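Local coordinates for protein FkbI (Streptomyces hygroscopicus, PDB 1R2J) that binds FAD and probably acts as an acyl-ACP dehydrogenase in making the methoxymalonyl extender unit of the polyketide FK520, at residues 14-19 against 333-338; 40-45 against 222-227; 60-65 against 236-241; 98-103 against 149-154. All coordinates share one frame; numbering follows the deposited sequence.

Contact 1 (14-19 against 333-338)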
loop_
_atom_site.group_PDB
_atom_site.type_symbol
_atom_site.label_atom_id
_atom_site.label_comp_id
_atom_site.label_asym_id
_atom_site.label_seq_id
_atom_site.Cartn_x
_atom_site.Cartn_y
_atom_site.Cartn_z
ATOM N N ASP A 14 19.080 7.758 4.726
ATOM C CA ASP A 14 19.516 7.317 6.046
ATOM C C ASP A 14 18.717 7.927 7.197
ATOM O O ASP A 14 19.238 8.733 7.971
ATOM C CB ASP A 14 20.996 7.657 6.219
ATOM C CG ASP A 14 21.541 7.216 7.551
ATOM O OD1 ASP A 14 21.644 5.989 7.776
ATOM O OD2 ASP A 14 21.862 8.100 8.378
ATOM N N ARG A 15 17.451 7.551 7.297
ATOM C CA ARG A 15 16.581 8.033 8.365
ATOM C C ARG A 15 15.463 7.017 8.590
ATOM O O ARG A 15 14.678 7.136 9.531
ATOM C CB ARG A 15 15.986 9.404 8.007
ATOM C CG ARG A 15 16.919 10.586 8.286
ATOM C CD ARG A 15 16.262 11.919 7.928
ATOM N NE ARG A 15 16.339 12.202 6.500
ATOM C CZ ARG A 15 17.425 12.662 5.886
ATOM N NH1 ARG A 15 17.403 12.883 4.577
ATOM N NH2 ARG A 15 18.526 12.919 6.578
ATOM N N ALA A 16 15.409 6.010 7.724
ATOM C CA ALA A 16 14.381 4.976 7.812
ATOM C C ALA A 16 14.412 4.259 9.161
ATOM O O ALA A 16 13.372 4.049 9.783
ATOM C CB ALA A 16 14.552 3.974 6.669
ATOM N N ALA A 17 15.605 3.893 9.613
ATOM C CA ALA A 17 15.754 3.205 10.894
ATOM C C ALA A 17 15.103 3.980 12.050
ATOM O O ALA A 17 14.306 3.427 12.816
ATOM C CB ALA A 17 17.235 2.968 11.186
ATOM N N GLU A 18 15.437 5.260 12.170
ATOM C CA GLU A 18 14.882 6.100 13.232
ATOM C C GLU A 18 13.378 6.316 13.079
ATOM O O GLU A 18 12.644 6.337 14.074
ATOM C CB GLU A 18 15.591 7.452 13.255
ATOM C CG GLU A 18 15.375 8.255 14.529
ATOM C CD GLU A 18 14.015 8.929 14.590
ATOM O OE1 GLU A 18 13.654 9.635 13.624
ATOM O OE2 GLU A 18 13.311 8.758 15.610
ATOM N N TRP A 19 12.915 6.495 11.844
ATOM C CA TRP A 19 11.487 6.685 11.623
ATOM C C TRP A 19 10.752 5.431 12.068
ATOM O O TRP A 19 9.685 5.506 12.673
ATOM C CB TRP A 19 11.185 6.949 10.147
ATOM C CG TRP A 19 11.684 8.277 9.653
ATOM C CD1 TRP A 19 12.056 9.350 10.414
ATOM C CD2 TRP A 19 11.815 8.688 8.286
ATOM N NE1 TRP A 19 12.407 10.405 9.604
ATOM C CE2 TRP A 19 12.268 10.027 8.295
ATOM C CE3 TRP A 19 11.591 8.057 7.056
ATOM C CZ2 TRP A 19 12.503 10.747 7.116
ATOM C CZ3 TRP A 19 11.822 8.774 5.884
ATOM C CH2 TRP A 19 12.274 10.108 5.926
ATOM N N VAL A 333 17.264 -5.058 6.480
ATOM C CA VAL A 333 16.890 -6.466 6.487
ATOM C C VAL A 333 15.973 -6.759 7.669
ATOM O O VAL A 333 15.031 -7.542 7.550
ATOM C CB VAL A 333 18.139 -7.374 6.509
ATOM C CG1 VAL A 333 17.732 -8.823 6.682
ATOM C CG2 VAL A 333 18.892 -7.226 5.185
ATOM N N GLU A 334 16.238 -6.102 8.792
ATOM C CA GLU A 334 15.425 -6.249 9.998
ATOM C C GLU A 334 13.979 -5.854 9.698
ATOM O O GLU A 334 13.038 -6.577 10.025
ATOM C CB GLU A 334 15.969 -5.338 11.101
ATOM C CG GLU A 334 14.889 -4.815 12.058
ATOM C CD GLU A 334 14.357 -5.917 12.920
ATOM O OE1 GLU A 334 13.225 -5.811 13.432
ATOM O OE2 GLU A 334 15.104 -6.902 13.084
ATOM N N ARG A 335 13.822 -4.681 9.096
ATOM C CA ARG A 335 12.516 -4.144 8.736
ATOM C C ARG A 335 11.848 -4.929 7.604
ATOM O O ARG A 335 10.630 -5.121 7.610
ATOM C CB ARG A 335 12.653 -2.673 8.330
ATOM C CG ARG A 335 13.072 -1.759 9.470
ATOM C CD ARG A 335 13.097 -0.297 9.051
ATOM N NE ARG A 335 14.278 0.062 8.266
ATOM C CZ ARG A 335 14.313 0.169 6.943
ATOM N NH1 ARG A 335 13.229 -0.062 6.221
ATOM N NH2 ARG A 335 15.439 0.535 6.340
ATOM N N ALA A 336 12.640 -5.372 6.631
ATOM C CA ALA A 336 12.101 -6.142 5.511
ATOM C C ALA A 336 11.425 -7.405 6.040
ATOM O O ALA A 336 10.350 -7.788 5.586
ATOM C CB ALA A 336 13.224 -6.527 4.543
ATOM N N TYR A 337 12.072 -8.048 7.007
ATOM C CA TYR A 337 11.559 -9.277 7.593
ATOM C C TYR A 337 10.152 -9.061 8.176
ATOM O O TYR A 337 9.217 -9.817 7.868
ATOM C CB TYR A 337 12.540 -9.770 8.665
ATOM C CG TYR A 337 12.203 -11.118 9.255
ATOM C CD1 TYR A 337 12.113 -12.258 8.447
ATOM C CD2 TYR A 337 11.988 -11.263 10.623
ATOM C CE1 TYR A 337 11.822 -13.515 8.995
ATOM C CE2 TYR A 337 11.693 -12.510 11.178
ATOM C CZ TYR A 337 11.613 -13.628 10.360
ATOM O OH TYR A 337 11.309 -14.852 10.909
ATOM N N ARG A 338 10.000 -8.024 9.001
ATOM C CA ARG A 338 8.704 -7.710 9.609
ATOM C C ARG A 338 7.704 -7.133 8.612
ATOM O O ARG A 338 6.514 -7.453 8.663
ATOM C CB ARG A 338 8.864 -6.707 10.765
ATOM C CG ARG A 338 9.423 -7.303 12.061
ATOM C CD ARG A 338 9.510 -6.258 13.187
ATOM N NE ARG A 338 10.509 -5.222 12.917
ATOM C CZ ARG A 338 10.235 -3.990 12.487
ATOM N NH1 ARG A 338 8.975 -3.608 12.280
ATOM N NH2 ARG A 338 11.227 -3.141 12.231
#
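A16 and R335 make the closest approach between segments 14-19 and 333-338: the methyl group of A16 sits over one face of the R335 guanidinium, toward its rim, with CB of A16 3.6 Å from NH2 and 3.8 Å from CZ of R335. This is van der Waals packing of a methyl on a flat cationic group. A17 joins from the next position in the helix, its backbone N 4.3 Å from NE of R335 and oblique to the guanidinium. The long arginine does most of the bridging, since the CA atoms of A17 and R335 remain 8.3 Å apart. Its side chain has CG anti to the carbonyl carbon (chi1 -66°) and runs straight through chi2 before bending at chi3 (-78°), which turns the planar end across the start of helix 16-22. The contact thereby joins the N-terminal helical region of the acyl-CoA dehydrogenase fold to helix 332-345 of the C-terminal region, with both A16 and R335 buried. R335 NE is tied to the carbonyl O of G330, just ahead of its own helix, a bond that would limit how the guanidinium can turn. One turn beyond R335, NE of R338 gives a nearly straight salt-bridge hydrogen bond of 2.8 Å to OE1 of E334 (176°), meeting the carboxylate on its anti side, while R338 NH2 pairs with D20 of helix 16-22.

Contact 2 (40-45 against 222-227)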
loop_
_atom_site.group_PDB
_atom_site.type_symbol
_atom_site.label_atom_id
_atom_site.label_comp_id
_atom_site.label_asym_id
_atom_site.label_seq_id
_atom_site.Cartn_x
_atom_site.Cartn_y
_atom_site.Cartn_z
ATOM N N CYS A 40 1.252 9.788 -5.818
ATOM C CA CYS A 40 0.046 9.937 -6.630
ATOM C C CYS A 40 0.398 9.938 -8.111
ATOM O O CYS A 40 -0.438 10.293 -8.943
ATOM C CB CYS A 40 -0.580 11.298 -6.341
ATOM S SG CYS A 40 -2.198 11.289 -5.660
ATOM N N ALA A 41 1.634 9.564 -8.426
ATOM C CA ALA A 41 2.153 9.597 -9.787
ATOM C C ALA A 41 1.241 9.252 -10.965
ATOM O O ALA A 41 1.387 9.840 -12.033
ATOM C CB ALA A 41 3.433 8.765 -9.865
ATOM N N GLU A 42 0.308 8.320 -10.791
ATOM C CA GLU A 42 -0.569 7.933 -11.895
ATOM C C GLU A 42 -1.726 8.889 -12.181
ATOM O O GLU A 42 -2.433 8.735 -13.178
ATOM C CB GLU A 42 -1.099 6.512 -11.673
ATOM C CG GLU A 42 -0.051 5.442 -11.946
ATOM C CD GLU A 42 -0.510 4.045 -11.576
ATOM O OE1 GLU A 42 -1.645 3.673 -11.932
ATOM O OE2 GLU A 42 0.276 3.315 -10.930
ATOM N N VAL A 43 -1.917 9.879 -11.316
ATOM C CA VAL A 43 -2.990 10.846 -11.530
ATOM C C VAL A 43 -2.709 11.651 -12.797
ATOM O O VAL A 43 -1.588 12.117 -13.017
ATOM C CB VAL A 43 -3.140 11.792 -10.314
ATOM C CG1 VAL A 43 -4.084 12.949 -10.643
ATOM C CG2 VAL A 43 -3.684 11.006 -9.133
ATOM N N ALA A 44 -3.739 11.785 -13.629
ATOM C CA ALA A 44 -3.651 12.510 -14.890
ATOM C C ALA A 44 -3.179 13.948 -14.699
ATOM O O ALA A 44 -3.408 14.553 -13.653
ATOM C CB ALA A 44 -5.007 12.488 -15.591
ATOM N N ALA A 45 -2.518 14.486 -15.719
ATOM C CA ALA A 45 -2.003 15.853 -15.669
ATOM C C ALA A 45 -3.125 16.879 -15.546
ATOM O O ALA A 45 -2.943 17.945 -14.950
ATOM C CB ALA A 45 -1.167 16.139 -16.914
ATOM N N LEU A 222 -9.210 -2.110 -4.671
ATOM C CA LEU A 222 -8.185 -3.099 -4.349
ATOM C C LEU A 222 -7.279 -3.388 -5.533
ATOM O O LEU A 222 -6.150 -3.826 -5.346
ATOM C CB LEU A 222 -8.820 -4.404 -3.859
ATOM C CG LEU A 222 -9.253 -4.453 -2.391
ATOM C CD1 LEU A 222 -9.850 -5.817 -2.077
ATOM C CD2 LEU A 222 -8.053 -4.183 -1.494
ATOM N N ALA A 223 -7.776 -3.157 -6.746
ATOM C CA ALA A 223 -6.970 -3.378 -7.946
ATOM C C ALA A 223 -5.709 -2.545 -7.752
ATOM O O ALA A 223 -4.595 -3.020 -7.972
ATOM C CB ALA A 223 -7.726 -2.922 -9.192
ATOM N N TYR A 224 -5.889 -1.291 -7.348
ATOM C CA TYR A 224 -4.743 -0.442 -7.067
ATOM C C TYR A 224 -4.501 -0.852 -5.628
ATOM O O TYR A 224 -5.443 -1.171 -4.912
ATOM C CB TYR A 224 -5.110 1.042 -7.150
ATOM C CG TYR A 224 -3.902 1.954 -7.188
ATOM C CD1 TYR A 224 -3.133 2.174 -6.045
ATOM C CD2 TYR A 224 -3.502 2.564 -8.377
ATOM C CE1 TYR A 224 -1.990 2.974 -6.090
ATOM C CE2 TYR A 224 -2.355 3.370 -8.427
ATOM C CZ TYR A 224 -1.609 3.564 -7.281
ATOM O OH TYR A 224 -0.468 4.330 -7.320
ATOM N N GLY A 225 -3.262 -0.858 -5.184
ATOM C CA GLY A 225 -3.037 -1.298 -3.820
ATOM C C GLY A 225 -2.434 -2.672 -3.992
ATOM O O GLY A 225 -1.335 -2.930 -3.515
ATOM N N ARG A 226 -3.146 -3.559 -4.679
ATOM C CA ARG A 226 -2.595 -4.880 -4.939
ATOM C C ARG A 226 -1.426 -4.657 -5.890
ATOM O O ARG A 226 -0.372 -5.269 -5.743
ATOM C CB ARG A 226 -3.640 -5.800 -5.580
ATOM C CG ARG A 226 -4.496 -6.495 -4.550
ATOM C CD ARG A 226 -5.615 -7.328 -5.140
ATOM N NE ARG A 226 -6.475 -7.794 -4.057
ATOM C CZ ARG A 226 -7.731 -8.195 -4.204
ATOM N NH1 ARG A 226 -8.295 -8.191 -5.403
ATOM N NH2 ARG A 226 -8.419 -8.596 -3.142
ATOM N N LYS A 227 -1.616 -3.755 -6.853
ATOM C CA LYS A 227 -0.567 -3.437 -7.819
ATOM C C LYS A 227 0.574 -2.705 -7.123
ATOM O O LYS A 227 1.753 -2.973 -7.372
ATOM C CB LYS A 227 -1.126 -2.557 -8.943
ATOM C CG LYS A 227 -0.068 -2.073 -9.944
ATOM C CD LYS A 227 -0.697 -1.289 -11.104
ATOM C CE LYS A 227 -1.142 0.100 -10.672
ATOM N NZ LYS A 227 -1.811 0.830 -11.787
HETATM O O HOH W 1 -0.827 7.054 -8.479
#
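E42 and Y224 mark the nearest backbone approach, their CA atoms 10.5 Å apart, and side chains and a water bridge the interval. Residues 40-43 form a type I beta turn closed by a 2.8 Å hydrogen bond from V43 N to C40 O. Facing it is helix 219-248, where G225 has a positive phi (106°) and a side chain would run into the preceding carbonyl O. From the turn, the extended E42 side chain meets Y224 and K227 coming the other way. OE1 of E42 accepts a salt-bridge hydrogen bond from K227 NZ at 2.9 Å, on its syn side. The same OE1 lies 3.6 Å from Y224 CE2, at the ring edge near its plane; the carboxylate is turned 47° from the ring. K227 reaches it through a bend at chi3 (74°), and its NZ also bonds to S54. OE2 of E42 is held by N57. A water accepts from E42 N at 2.9 Å and hydrogen-bonds Y224 OH at 3.0 Å. Cutting E42 back to an alanine is likely to leave the K227 ammonium without its charged mate, deprive N57 of an acceptor and open a gap beside the tyrosine edge. The turn and helix meet at a polar junction between the N- and C-terminal helical regions of the acyl-CoA dehydrogenase fold, with the Y224 side chain about 11 Å from the bound FAD.

Contact 3 (60-65 against 236-241)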
loop_
_atom_site.group_PDB
_atom_site.type_symbol
_atom_site.label_atom_id
_atom_site.label_comp_id
_atom_site.label_asym_id
_atom_site.label_seq_id
_atom_site.Cartn_x
_atom_site.Cartn_y
_atom_site.Cartn_z
ATOM N N PHE A 60 9.004 3.143 -9.544
ATOM C CA PHE A 60 9.241 4.227 -8.601
ATOM C C PHE A 60 8.797 3.768 -7.211
ATOM O O PHE A 60 9.469 4.039 -6.208
ATOM C CB PHE A 60 8.467 5.489 -9.010
ATOM C CG PHE A 60 8.478 6.577 -7.963
ATOM C CD1 PHE A 60 9.675 7.000 -7.387
ATOM C CD2 PHE A 60 7.289 7.168 -7.544
ATOM C CE1 PHE A 60 9.685 7.994 -6.404
ATOM C CE2 PHE A 60 7.284 8.160 -6.567
ATOM C CZ PHE A 60 8.484 8.574 -5.993
ATOM N N THR A 61 7.665 3.068 -7.171
ATOM C CA THR A 61 7.102 2.548 -5.932
ATOM C C THR A 61 8.039 1.478 -5.368
ATOM O O THR A 61 8.252 1.397 -4.159
ATOM C CB THR A 61 5.696 1.942 -6.181
ATOM O OG1 THR A 61 4.810 2.977 -6.623
ATOM C CG2 THR A 61 5.129 1.313 -4.904
ATOM N N ALA A 62 8.604 0.672 -6.262
ATOM C CA ALA A 62 9.538 -0.377 -5.870
ATOM C C ALA A 62 10.757 0.266 -5.220
ATOM O O ALA A 62 11.223 -0.182 -4.177
ATOM C CB ALA A 62 9.966 -1.195 -7.101
ATOM N N HIS A 63 11.270 1.328 -5.835
ATOM C CA HIS A 63 12.446 2.004 -5.293
ATOM C C HIS A 63 12.173 2.594 -3.908
ATOM O O HIS A 63 13.010 2.497 -3.009
ATOM C CB HIS A 63 12.923 3.102 -6.247
ATOM C CG HIS A 63 14.177 3.779 -5.793
ATOM N ND1 HIS A 63 14.176 5.006 -5.164
ATOM C CD2 HIS A 63 15.469 3.380 -5.841
ATOM C CE1 HIS A 63 15.415 5.334 -4.844
ATOM N NE2 HIS A 63 16.218 4.363 -5.242
ATOM N N VAL A 64 11.010 3.212 -3.732
ATOM C CA VAL A 64 10.673 3.772 -2.428
ATOM C C VAL A 64 10.548 2.615 -1.432
ATOM O O VAL A 64 10.981 2.719 -0.286
ATOM C CB VAL A 64 9.345 4.560 -2.475
ATOM C CG1 VAL A 64 8.994 5.076 -1.076
ATOM C CG2 VAL A 64 9.469 5.715 -3.451
ATOM N N GLY A 65 9.961 1.508 -1.881
ATOM C CA GLY A 65 9.825 0.356 -1.008
ATOM C C GLY A 65 11.178 -0.140 -0.511
ATOM O O GLY A 65 11.312 -0.564 0.638
ATOM N N ILE A 236 11.262 -4.328 -1.600
ATOM C CA ILE A 236 11.780 -5.026 -0.436
ATOM C C ILE A 236 12.827 -6.055 -0.883
ATOM O O ILE A 236 13.888 -6.187 -0.263
ATOM C CB ILE A 236 10.644 -5.725 0.333
ATOM C CG1 ILE A 236 9.660 -4.663 0.855
ATOM C CG2 ILE A 236 11.222 -6.550 1.478
ATOM C CD1 ILE A 236 8.453 -5.222 1.603
ATOM N N LEU A 237 12.530 -6.778 -1.961
ATOM C CA LEU A 237 13.470 -7.771 -2.478
ATOM C C LEU A 237 14.749 -7.082 -2.945
ATOM O O LEU A 237 15.842 -7.613 -2.762
ATOM C CB LEU A 237 12.838 -8.570 -3.620
ATOM C CG LEU A 237 11.843 -9.638 -3.138
ATOM C CD1 LEU A 237 10.902 -10.036 -4.252
ATOM C CD2 LEU A 237 12.615 -10.846 -2.607
ATOM N N ARG A 238 14.617 -5.897 -3.538
ATOM C CA ARG A 238 15.796 -5.141 -3.981
ATOM C C ARG A 238 16.681 -4.818 -2.781
ATOM O O ARG A 238 17.898 -5.016 -2.821
ATOM C CB ARG A 238 15.406 -3.812 -4.648
ATOM C CG ARG A 238 14.869 -3.904 -6.069
ATOM C CD ARG A 238 14.630 -2.497 -6.644
ATOM N NE ARG A 238 14.012 -2.532 -7.972
ATOM C CZ ARG A 238 13.637 -1.456 -8.658
ATOM N NH1 ARG A 238 13.812 -0.237 -8.150
ATOM N NH2 ARG A 238 13.083 -1.596 -9.855
ATOM N N ALA A 239 16.071 -4.305 -1.717
ATOM C CA ALA A 239 16.830 -3.951 -0.516
ATOM C C ALA A 239 17.492 -5.173 0.113
ATOM O O ALA A 239 18.640 -5.108 0.569
ATOM C CB ALA A 239 15.923 -3.273 0.505
ATOM N N CYS A 240 16.767 -6.289 0.138
ATOM C CA CYS A 240 17.307 -7.511 0.721
ATOM C C CYS A 240 18.438 -8.085 -0.128
ATOM O O CYS A 240 19.466 -8.501 0.406
ATOM C CB CYS A 240 16.208 -8.559 0.895
ATOM S SG CYS A 240 15.011 -8.111 2.169
ATOM N N ARG A 241 18.254 -8.100 -1.444
ATOM C CA ARG A 241 19.288 -8.625 -2.331
ATOM C C ARG A 241 20.557 -7.772 -2.251
ATOM O O ARG A 241 21.665 -8.304 -2.145
ATOM C CB ARG A 241 18.782 -8.678 -3.779
ATOM C CG ARG A 241 19.780 -9.289 -4.779
ATOM C CD ARG A 241 20.592 -8.221 -5.508
ATOM N NE ARG A 241 19.720 -7.382 -6.324
ATOM C CZ ARG A 241 20.119 -6.327 -7.029
ATOM N NH1 ARG A 241 21.396 -5.959 -7.033
ATOM N NH2 ARG A 241 19.230 -5.639 -7.736
#
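Within the two segments the backbones come closest at G65 and I236, their CA atoms 5.8 Å apart. Here backbone meets backbone: C of G65 lies 4.3 Å from N of I236. With no side chain at G65, nothing has to be fitted between the main chains, whereas a CB there would point toward the other helix and be crowded by the carbonyl O of A62. The CB of I236 points away from segment 60-65. The axes of the two short segments come within 8.3 Å and cross at -47°.

Away from G65 the spacing is wider, the CA atoms of H63 and R238 being 8.0 Å apart, and an arginine spans the interval. R238 has CG anti to the carbonyl carbon (chi1 -76°) and is extended from CG to NE, which carries its flat end across to A62. The A62 methyl lies over the centre of one guanidinium face, with CB of A62 4.0 Å from CZ of R238. NH1 of R238 comes alongside H63, 3.9 Å from its CB, although the CB of H63 points away overall. H63 and R238 are both partly exposed, making this the more solvent-accessible side, while A62, G65 and I236 are buried.

Helix 69-88 packs on F60, V64 and I236, and helix 297-322 receives L237 and C240, while H63 touches helix 5-12 and R238 touches E275 of helix 262-287.

Contact 4 (98-103 against 149-154)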
loop_
_atom_site.group_PDB
_atom_site.type_symbol
_atom_site.label_atom_id
_atom_site.label_comp_id
_atom_site.label_asym_id
_atom_site.label_seq_id
_atom_site.Cartn_x
_atom_site.Cartn_y
_atom_site.Cartn_z
ATOM N N LEU A 98 -8.908 14.993 -6.778
ATOM C CA LEU A 98 -7.627 14.666 -7.379
ATOM C C LEU A 98 -6.619 15.817 -7.322
ATOM O O LEU A 98 -5.424 15.589 -7.109
ATOM C CB LEU A 98 -7.822 14.195 -8.826
ATOM C CG LEU A 98 -8.491 12.822 -8.986
ATOM C CD1 LEU A 98 -8.743 12.545 -10.456
ATOM C CD2 LEU A 98 -7.617 11.732 -8.396
ATOM N N LYS A 99 -7.092 17.049 -7.491
ATOM C CA LYS A 99 -6.197 18.204 -7.457
ATOM C C LYS A 99 -5.639 18.418 -6.052
ATOM O O LYS A 99 -4.501 18.860 -5.886
ATOM C CB LYS A 99 -6.927 19.466 -7.920
ATOM C CG LYS A 99 -7.794 20.104 -6.839
ATOM C CD LYS A 99 -7.125 21.330 -6.216
ATOM C CE LYS A 99 -6.879 22.453 -7.232
ATOM N NZ LYS A 99 -6.227 23.659 -6.644
ATOM N N GLU A 100 -6.440 18.107 -5.039
ATOM C CA GLU A 100 -5.983 18.260 -3.668
ATOM C C GLU A 100 -4.946 17.195 -3.306
ATOM O O GLU A 100 -4.038 17.453 -2.514
ATOM C CB GLU A 100 -7.165 18.190 -2.700
ATOM C CG GLU A 100 -8.180 19.303 -2.901
ATOM C CD GLU A 100 -9.094 19.484 -1.707
ATOM O OE1 GLU A 100 -10.157 20.128 -1.861
ATOM O OE2 GLU A 100 -8.751 18.979 -0.614
ATOM N N LEU A 101 -5.082 16.006 -3.885
ATOM C CA LEU A 101 -4.150 14.911 -3.606
ATOM C C LEU A 101 -2.825 15.086 -4.340
ATOM O O LEU A 101 -1.935 14.228 -4.256
ATOM C CB LEU A 101 -4.774 13.564 -4.003
ATOM C CG LEU A 101 -6.055 13.147 -3.270
ATOM C CD1 LEU A 101 -6.495 11.785 -3.773
ATOM C CD2 LEU A 101 -5.807 13.099 -1.771
ATOM N N THR A 102 -2.690 16.196 -5.055
ATOM C CA THR A 102 -1.471 16.475 -5.796
ATOM C C THR A 102 -1.129 17.987 -5.633
ATOM O O THR A 102 -0.515 18.579 -6.499
ATOM C CB THR A 102 -1.652 16.134 -7.291
ATOM O OG1 THR A 102 -2.515 17.099 -7.892
ATOM C CG2 THR A 102 -2.225 14.766 -7.460
ATOM N N SER A 103 -1.573 18.545 -4.507
ATOM C CA SER A 103 -1.309 19.893 -4.097
ATOM C C SER A 103 -0.934 19.777 -2.598
ATOM O O SER A 103 -0.949 20.795 -1.873
ATOM C CB SER A 103 -2.544 20.807 -4.145
ATOM O OG SER A 103 -3.034 20.919 -5.435
ATOM N N ALA A 149 -3.780 11.635 7.208
ATOM C CA ALA A 149 -4.768 12.066 6.227
ATOM C C ALA A 149 -5.647 13.275 6.526
ATOM O O ALA A 149 -6.023 13.534 7.671
ATOM C CB ALA A 149 -5.661 10.881 5.855
ATOM N N ASP A 150 -5.960 14.010 5.459
ATOM C CA ASP A 150 -6.855 15.157 5.526
ATOM C C ASP A 150 -8.199 14.575 5.093
ATOM O O ASP A 150 -9.252 14.966 5.587
ATOM C CB ASP A 150 -6.470 16.248 4.518
ATOM C CG ASP A 150 -5.131 16.884 4.811
ATOM O OD1 ASP A 150 -4.140 16.504 4.153
ATOM O OD2 ASP A 150 -5.067 17.768 5.695
ATOM N N HIS A 151 -8.138 13.628 4.160
ATOM C CA HIS A 151 -9.328 12.983 3.625
ATOM C C HIS A 151 -9.383 11.499 3.961
ATOM O O HIS A 151 -8.379 10.790 3.870
ATOM C CB HIS A 151 -9.378 13.134 2.103
ATOM C CG HIS A 151 -9.420 14.554 1.634
ATOM N ND1 HIS A 151 -10.420 15.429 1.999
ATOM C CD2 HIS A 151 -8.585 15.250 0.827
ATOM C CE1 HIS A 151 -10.200 16.603 1.437
ATOM N NE2 HIS A 151 -9.093 16.522 0.720
ATOM N N LEU A 152 -10.566 11.032 4.343
ATOM C CA LEU A 152 -10.750 9.626 4.659
ATOM C C LEU A 152 -11.754 9.053 3.674
ATOM O O LEU A 152 -12.926 9.432 3.676
ATOM C CB LEU A 152 -11.251 9.448 6.094
ATOM C CG LEU A 152 -10.253 9.665 7.243
ATOM C CD1 LEU A 152 -9.057 8.736 7.068
ATOM C CD2 LEU A 152 -9.787 11.098 7.274
ATOM N N VAL A 153 -11.279 8.163 2.810
ATOM C CA VAL A 153 -12.134 7.533 1.813
ATOM C C VAL A 153 -12.732 6.304 2.478
ATOM O O VAL A 153 -12.072 5.271 2.621
ATOM C CB VAL A 153 -11.320 7.136 0.577
ATOM C CG1 VAL A 153 -12.238 6.587 -0.505
ATOM C CG2 VAL A 153 -10.566 8.347 0.066
ATOM N N VAL A 154 -13.992 6.431 2.882
ATOM C CA VAL A 154 -14.694 5.372 3.599
ATOM C C VAL A 154 -15.718 4.566 2.805
ATOM O O VAL A 154 -16.565 5.124 2.103
ATOM C CB VAL A 154 -15.395 5.968 4.846
ATOM C CG1 VAL A 154 -16.109 4.887 5.637
ATOM C CG2 VAL A 154 -14.373 6.663 5.709
#
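E100 and H151 both place CG anti to the carbonyl carbon, with chi1 -62° and -60°, and the extended glutamate meets the imidazole with the two side chains crossing at about a right angle. Their histidine-carboxylate hydrogen bond links the end of helix 91-100, in the N-terminal helical region of the acyl-CoA dehydrogenase fold, to strand 151-156 of the middle beta domain. NE2 of H151 donates to OE2 of E100 at 2.8 Å. The acceptor lies within the imidazole plane, but the donor comes from above the carboxylate plane, and the N-H...O angle of 152° leaves the bond somewhat bent. L101 completes the contact on the buried side, its branch end also approaching the ring edge. A leucine in place of H151 would probably leave the E100 carboxylate without this N-H donor and let its end turn more freely. The H151 side chain also touches A107 and V167 on the two strands flanking its own, and L101 packs against A107 as well, so the same small residue meets both sides of the contact. After the helix, S103 OG donates to K99 O at 2.6 Å. Across the contact, CD2 of L101 stands 4.4 Å from CD2 of H151.

Overall arrangement
Contacts 1 to 3 join the N-terminal helical region to the C-terminal one, whereas contact 4 joins it to the middle beta domain. Contacts 2 and 3 share helix 219-248 and come within about 5 Å at their nearest atoms without touching, while the centres of contacts 1 and 4 are 27 Å apart. Contact 3 meets contact 1: A336 CB packs 3.4 Å from C240 SG and 3.7 Å from I236 CG2. Contacts 2 and 4 touch, C40 SG lying 3.3 Å from L101 O. The side chains of R335, Y224, I236 and H151 lie about 11 to 13 Å from FAD, and those of Y224 and L101 about 8 Å from that of the FAD-binding V109.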